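Local coordinates for protein putative esterase/lipase/thioesterase (Silicibacter sp., PDB 2PBL) that probably hydrolyses ester or thioester bonds, as a putative esterase, lipase or thioesterase with the alpha/beta-hydrolase fold, at residues Ala205-Trp210 against Glu228-Asp233; Pro168-Arg173 against Ala223-Glu228. All blocks are in the same frame, centred on the assembly; numbering follows the deposited sequence.

Contact 1: residues Ala205-Trp210 against Glu228-Asp233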
loop_
_atom_site.group_PDB
_atom_site.type_symbol
_atom_site.label_atom_id
_atom_site.label_comp_id
_atom_site.label_asym_id
_atom_site.label_seq_id
_atom_site.Cartn_x
_atom_site.Cartn_y
_atom_site.Cartn_z
ATOM N N ALA A 205 1.444 -16.282 4.548
ATOM C CA ALA A 205 2.436 -15.269 4.138
ATOM C C ALA A 205 2.997 -14.650 5.402
ATOM O O ALA A 205 2.311 -14.633 6.418
ATOM C CB ALA A 205 1.825 -14.210 3.296
ATOM N N LYS A 206 4.251 -14.196 5.350
ATOM C CA LYS A 206 4.851 -13.562 6.514
ATOM C C LYS A 206 4.411 -12.098 6.412
ATOM O O LYS A 206 4.737 -11.388 5.429
ATOM C CB LYS A 206 6.367 -13.678 6.493
ATOM C CG LYS A 206 7.049 -13.315 7.819
ATOM C CD LYS A 206 8.574 -13.547 7.688
ATOM C CE LYS A 206 9.398 -13.502 9.004
ATOM N NZ LYS A 206 10.894 -13.811 8.685
ATOM N N VAL A 207 3.701 -11.658 7.436
ATOM C CA VAL A 207 3.184 -10.325 7.520
ATOM C C VAL A 207 3.999 -9.555 8.575
ATOM O O VAL A 207 4.148 -10.004 9.690
ATOM C CB VAL A 207 1.686 -10.311 7.981
ATOM C CG1 VAL A 207 1.178 -8.821 8.059
ATOM C CG2 VAL A 207 0.819 -11.110 7.052
ATOM N N THR A 208 4.464 -8.370 8.196
ATOM C CA THR A 208 5.244 -7.512 9.091
ATOM C C THR A 208 4.606 -6.122 9.020
ATOM O O THR A 208 4.583 -5.514 7.962
ATOM C CB THR A 208 6.731 -7.448 8.692
ATOM O OG1 THR A 208 7.307 -8.769 8.660
ATOM C CG2 THR A 208 7.518 -6.597 9.713
ATOM N N VAL A 209 4.072 -5.658 10.140
ATOM C CA VAL A 209 3.472 -4.336 10.227
ATOM C C VAL A 209 4.588 -3.358 10.567
ATOM O O VAL A 209 5.307 -3.485 11.559
ATOM C CB VAL A 209 2.326 -4.282 11.229
ATOM C CG1 VAL A 209 1.643 -2.898 11.179
ATOM C CG2 VAL A 209 1.342 -5.386 10.939
ATOM N N TRP A 210 4.745 -2.390 9.688
ATOM C CA TRP A 210 5.840 -1.436 9.765
ATOM C C TRP A 210 5.225 -0.073 10.005
ATOM O O TRP A 210 4.441 0.408 9.221
ATOM C CB TRP A 210 6.612 -1.501 8.441
ATOM C CG TRP A 210 7.874 -0.775 8.432
ATOM C CD1 TRP A 210 8.036 0.587 8.431
ATOM C CD2 TRP A 210 9.179 -1.340 8.484
ATOM N NE1 TRP A 210 9.366 0.888 8.452
ATOM C CE2 TRP A 210 10.092 -0.272 8.502
ATOM C CE3 TRP A 210 9.670 -2.657 8.514
ATOM C CZ2 TRP A 210 11.486 -0.469 8.516
ATOM C CZ3 TRP A 210 11.043 -2.852 8.551
ATOM C CH2 TRP A 210 11.937 -1.760 8.529
ATOM N N GLU A 228 -1.741 -7.596 16.745
ATOM C CA GLU A 228 -2.475 -8.438 17.680
ATOM C C GLU A 228 -3.421 -9.445 17.037
ATOM O O GLU A 228 -3.425 -10.622 17.410
ATOM C CB GLU A 228 -3.311 -7.590 18.627
ATOM C CG GLU A 228 -2.500 -6.913 19.703
ATOM C CD GLU A 228 -3.323 -5.994 20.599
ATOM O OE1 GLU A 228 -4.485 -5.621 20.250
ATOM O OE2 GLU A 228 -2.756 -5.641 21.649
ATOM N N ALA A 229 -4.243 -8.964 16.110
ATOM C CA ALA A 229 -5.244 -9.812 15.444
ATOM C C ALA A 229 -4.623 -10.979 14.671
ATOM O O ALA A 229 -5.126 -12.078 14.700
ATOM C CB ALA A 229 -6.062 -8.984 14.517
ATOM N N TRP A 230 -3.501 -10.730 14.017
ATOM C CA TRP A 230 -2.877 -11.722 13.114
ATOM C C TRP A 230 -1.597 -12.345 13.640
ATOM O O TRP A 230 -0.922 -13.136 12.934
ATOM C CB TRP A 230 -2.537 -10.974 11.815
ATOM C CG TRP A 230 -3.685 -10.537 10.902
ATOM C CD1 TRP A 230 -5.025 -10.461 11.190
ATOM C CD2 TRP A 230 -3.537 -10.021 9.563
ATOM N NE1 TRP A 230 -5.715 -10.020 10.084
ATOM C CE2 TRP A 230 -4.817 -9.746 9.075
ATOM C CE3 TRP A 230 -2.430 -9.859 8.700
ATOM C CZ2 TRP A 230 -5.030 -9.237 7.814
ATOM C CZ3 TRP A 230 -2.665 -9.372 7.396
ATOM C CH2 TRP A 230 -3.954 -9.077 6.977
ATOM N N ASP A 231 -1.213 -11.985 14.858
ATOM C CA ASP A 231 0.083 -12.396 15.363
ATOM C C ASP A 231 1.212 -12.087 14.326
ATOM O O ASP A 231 2.074 -12.953 14.009
ATOM C CB ASP A 231 0.006 -13.872 15.727
ATOM C CG ASP A 231 1.163 -14.334 16.599
ATOM O OD1 ASP A 231 1.926 -13.482 17.130
ATOM O OD2 ASP A 231 1.301 -15.577 16.746
ATOM N N ALA A 232 1.202 -10.870 13.772
ATOM C CA ALA A 232 2.157 -10.499 12.739
ATOM C C ALA A 232 3.433 -10.001 13.379
ATOM O O ALA A 232 3.428 -9.705 14.571
ATOM C CB ALA A 232 1.571 -9.393 11.839
ATOM N N ASP A 233 4.540 -9.944 12.617
ATOM C CA ASP A 233 5.757 -9.259 13.101
ATOM C C ASP A 233 5.390 -7.758 13.181
ATOM O O ASP A 233 4.391 -7.305 12.591
ATOM C CB ASP A 233 6.989 -9.458 12.208
ATOM C CG ASP A 233 7.577 -10.900 12.286
ATOM O OD1 ASP A 233 6.950 -11.764 12.936
ATOM O OD2 ASP A 233 8.658 -11.163 11.693
HETATM O O HOH W 1 9.588 -9.711 9.803
#

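Contact 2: residues Pro168-Arg173 against Ala223-Glu228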
loop_
_atom_site.group_PDB
_atom_site.type_symbol
_atom_site.label_atom_id
_atom_site.label_comp_id
_atom_site.label_asym_id
_atom_site.label_seq_id
_atom_site.Cartn_x
_atom_site.Cartn_y
_atom_site.Cartn_z
ATOM N N PRO A 168 -0.532 0.925 8.272
ATOM C CA PRO A 168 -1.849 0.588 7.765
ATOM C C PRO A 168 -3.071 1.081 8.582
ATOM O O PRO A 168 -2.997 1.370 9.792
ATOM C CB PRO A 168 -1.855 -0.941 7.861
ATOM C CG PRO A 168 -0.995 -1.201 9.103
ATOM C CD PRO A 168 0.146 -0.235 8.887
ATOM N N LEU A 169 -4.180 1.190 7.881
ATOM C CA LEU A 169 -5.486 1.293 8.534
ATOM C C LEU A 169 -6.004 -0.146 8.633
ATOM O O LEU A 169 -6.353 -0.753 7.589
ATOM C CB LEU A 169 -6.417 2.166 7.716
ATOM C CG LEU A 169 -5.782 3.575 7.805
ATOM C CD1 LEU A 169 -5.891 4.410 6.592
ATOM C CD2 LEU A 169 -6.353 4.260 9.047
ATOM N N SER A 170 -6.130 -0.667 9.859
ATOM C CA SER A 170 -6.538 -2.057 10.087
ATOM C C SER A 170 -7.954 -2.251 10.605
ATOM O O SER A 170 -8.538 -3.349 10.480
ATOM C CB SER A 170 -5.559 -2.737 11.026
ATOM O OG SER A 170 -5.579 -2.135 12.303
ATOM N N ASP A 171 -8.488 -1.173 11.181
ATOM C CA ASP A 171 -9.804 -1.157 11.735
ATOM C C ASP A 171 -10.384 0.120 11.181
ATOM O O ASP A 171 -9.878 1.233 11.462
ATOM C CB ASP A 171 -9.698 -1.145 13.255
ATOM C CG ASP A 171 -11.053 -1.278 13.939
ATOM O OD1 ASP A 171 -12.102 -1.130 13.281
ATOM O OD2 ASP A 171 -11.049 -1.514 15.148
ATOM N N LEU A 172 -11.371 -0.018 10.303
ATOM C CA LEU A 172 -11.991 1.166 9.743
ATOM C C LEU A 172 -13.109 1.780 10.600
ATOM O O LEU A 172 -13.575 2.861 10.279
ATOM C CB LEU A 172 -12.519 0.860 8.350
ATOM C CG LEU A 172 -11.494 0.263 7.362
ATOM C CD1 LEU A 172 -12.128 0.264 5.926
ATOM C CD2 LEU A 172 -10.174 0.979 7.348
ATOM N N ARG A 173 -13.527 1.119 11.661
ATOM C CA ARG A 173 -14.628 1.647 12.493
ATOM C C ARG A 173 -14.408 3.076 13.001
ATOM O O ARG A 173 -15.308 3.906 12.941
ATOM C CB ARG A 173 -14.877 0.762 13.685
ATOM C CG ARG A 173 -15.478 -0.626 13.401
ATOM C CD ARG A 173 -15.217 -1.404 14.685
ATOM N NE ARG A 173 -15.676 -2.773 14.675
ATOM C CZ ARG A 173 -14.908 -3.870 14.660
ATOM N NH1 ARG A 173 -15.514 -5.050 14.663
ATOM N NH2 ARG A 173 -13.567 -3.829 14.656
ATOM N N ALA A 223 -1.598 -0.000 13.890
ATOM C CA ALA A 223 -0.564 -0.993 13.623
ATOM C C ALA A 223 -0.623 -2.153 14.604
ATOM O O ALA A 223 -0.667 -3.302 14.204
ATOM C CB ALA A 223 0.805 -0.345 13.618
ATOM N N ILE A 224 -0.601 -1.858 15.897
ATOM C CA ILE A 224 -0.622 -2.882 16.927
ATOM C C ILE A 224 -1.931 -3.678 16.893
ATOM O O ILE A 224 -1.938 -4.874 17.219
ATOM C CB ILE A 224 -0.317 -2.281 18.337
ATOM C CG1 ILE A 224 -0.106 -3.377 19.398
ATOM C CG2 ILE A 224 -1.422 -1.389 18.810
ATOM C CD1 ILE A 224 1.123 -4.169 19.248
ATOM N N TRP A 225 -3.043 -3.039 16.513
ATOM C CA TRP A 225 -4.266 -3.802 16.340
ATOM C C TRP A 225 -4.106 -4.923 15.316
ATOM O O TRP A 225 -4.574 -6.056 15.582
ATOM C CB TRP A 225 -5.474 -2.964 16.002
ATOM C CG TRP A 225 -5.915 -2.100 17.138
ATOM C CD1 TRP A 225 -5.821 -2.373 18.482
ATOM C CD2 TRP A 225 -6.549 -0.827 17.030
ATOM N NE1 TRP A 225 -6.333 -1.322 19.205
ATOM C CE2 TRP A 225 -6.779 -0.360 18.342
ATOM C CE3 TRP A 225 -6.929 -0.032 15.960
ATOM C CZ2 TRP A 225 -7.397 0.873 18.599
ATOM C CZ3 TRP A 225 -7.546 1.197 16.209
ATOM C CH2 TRP A 225 -7.758 1.639 17.531
ATOM N N LEU A 226 -3.426 -4.620 14.200
ATOM C CA LEU A 226 -3.194 -5.620 13.138
ATOM C C LEU A 226 -2.235 -6.708 13.643
ATOM O O LEU A 226 -2.452 -7.929 13.463
ATOM C CB LEU A 226 -2.664 -4.953 11.839
ATOM C CG LEU A 226 -2.624 -5.924 10.636
ATOM C CD1 LEU A 226 -3.939 -6.644 10.416
ATOM C CD2 LEU A 226 -2.157 -5.277 9.335
ATOM N N VAL A 227 -1.171 -6.258 14.303
ATOM C CA VAL A 227 -0.192 -7.146 14.896
ATOM C C VAL A 227 -0.878 -8.125 15.860
ATOM O O VAL A 227 -0.658 -9.357 15.789
ATOM C CB VAL A 227 0.957 -6.352 15.574
ATOM C CG1 VAL A 227 1.827 -7.291 16.358
ATOM C CG2 VAL A 227 1.751 -5.581 14.568
ATOM N N GLU A 228 -1.741 -7.596 16.745
ATOM C CA GLU A 228 -2.475 -8.438 17.680
ATOM C C GLU A 228 -3.421 -9.445 17.037
ATOM O O GLU A 228 -3.425 -10.622 17.410
ATOM C CB GLU A 228 -3.311 -7.590 18.627
ATOM C CG GLU A 228 -2.500 -6.913 19.703
ATOM C CD GLU A 228 -3.323 -5.994 20.599
ATOM O OE1 GLU A 228 -4.485 -5.621 20.250
ATOM O OE2 GLU A 228 -2.756 -5.641 21.649
#

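Contact 1: residues Ala205-Trp210 against Glu228-Asp233
Val207, Thr208 and Val209 meet Ala232 and Asp233 in a parallel beta bridge at the closing end of a beta-alpha-beta unit, where the chain leaves helix 217-230 and enters strand 233-237. Two backbone hydrogen bonds of Asp233 define it: its N, in the plane of the Val207 carbonyl, donates to Val207 O at 3.0 Å, and its O accepts from Val209 N at 3.0 Å in a nearly straight bond (171°), the donor standing well above the plane of that carbonyl. Thr208, between the two valines, is the bridge partner, its OG1 3.6 Å from Asp233 CB. One water joins this pair, 2.7 Å from Thr208 OG1 and donating to Asp233 OD2. Lys206 NZ remains 4.6 Å from Asp233 OD2, too far for a salt bridge.

The side chains of Val207 and Val209 both touch Ala232, Val209 CG2 lying 4.1 Å from Ala232 CB. With Val207 CG1 anti to the backbone N (chi1 180°), that methyl reaches Ala232 CB at 3.8 Å and the edge of the Trp230 ring, near its plane, at CE3; Val207 CG2 lies 3.9 Å from Trp230 CZ3. An alanine in place of Val207 would lack both methyls and would probably open a gap at this indole edge. Trp230 NE1 bonds to Pro196 O. Backbone bonds of Lys206 and Thr208 to Val163 place strand 206-212 between strands 160-166 and 233-237, with helix 255-261 against Thr208 and helix 217-230 against Val209.

Contact 2: residues Pro168-Arg173 against Ala223-Glu228
Ser170 and Leu226 bring the two backbones to 5.8 Å between their CA atoms, where the irregular segment 168-173 passes helix 217-230 without any hydrogen bond between 168-173 and 223-228. Contact is therefore made by side chains from one side of the helix. Pro168 offers the CG corner of its ring to Leu226 CD2 at 4.2 Å, a loose apolar touch. Closer in, Ser170 CB lies 3.7 Å from Leu226 CB, so these two side chains meet near their roots.

The hydroxyl of Ser170 sits between its own backbone N and carbonyl carbon (chi1 64°), which turns OG to the helix, 3.8 Å from Trp225 CB and near the plane of the indole at its edge. Ser170 OG is hydrogen-bonded to Gln222 O, one turn earlier on the same helix than Leu226; the side chain of Gln222 also accepts from the backbone N of Asp171. Gln222 thus ties the loop to the helix through two polar links beside the apolar contacts.

In the alpha/beta-hydrolase fold, such loops follow the C-terminal ends of the parallel strands, and this one leaves strand 160-166 to run past a helix packed on the sheet. Pro168 and Ala223 both touch Val209 of strand 206-212, placing the Pro168 end of this contact against that sheet.

Farther out, Asp171 CB approaches Trp225 CE3 obliquely at 4.0 Å. The carboxylate forms an Asx turn: Asp171 OD1 accepts from Arg173 N at 3.1 Å, the donor 37° out of the carboxylate plane. Arg173 NH2 adds a salt bridge to Asp171 through weak, long bonds, while its NH1 pairs with Glu198.

In the fold
Contacts 1 and 2 lie about 10 Å apart between centres and use successive parts of helix 217-230, with Glu228 common to both. Where they meet, Ala232 N lies 3.1 Å from Val227 O, a probable hydrogen bond linking the turn after the helix back to its last part. Val209 joins the two in packing: its CB is 3.6 Å from Val227 CG2, and its CG1 is 3.6 Å from Ala223 CB. The side chain of Pro168 in contact 2 lies near, without touching, a probable Ser-His-Glu triad of Ser137, His242 and Glu215, whose serine sits on a GxSxG pattern consistent with a nucleophile elbow.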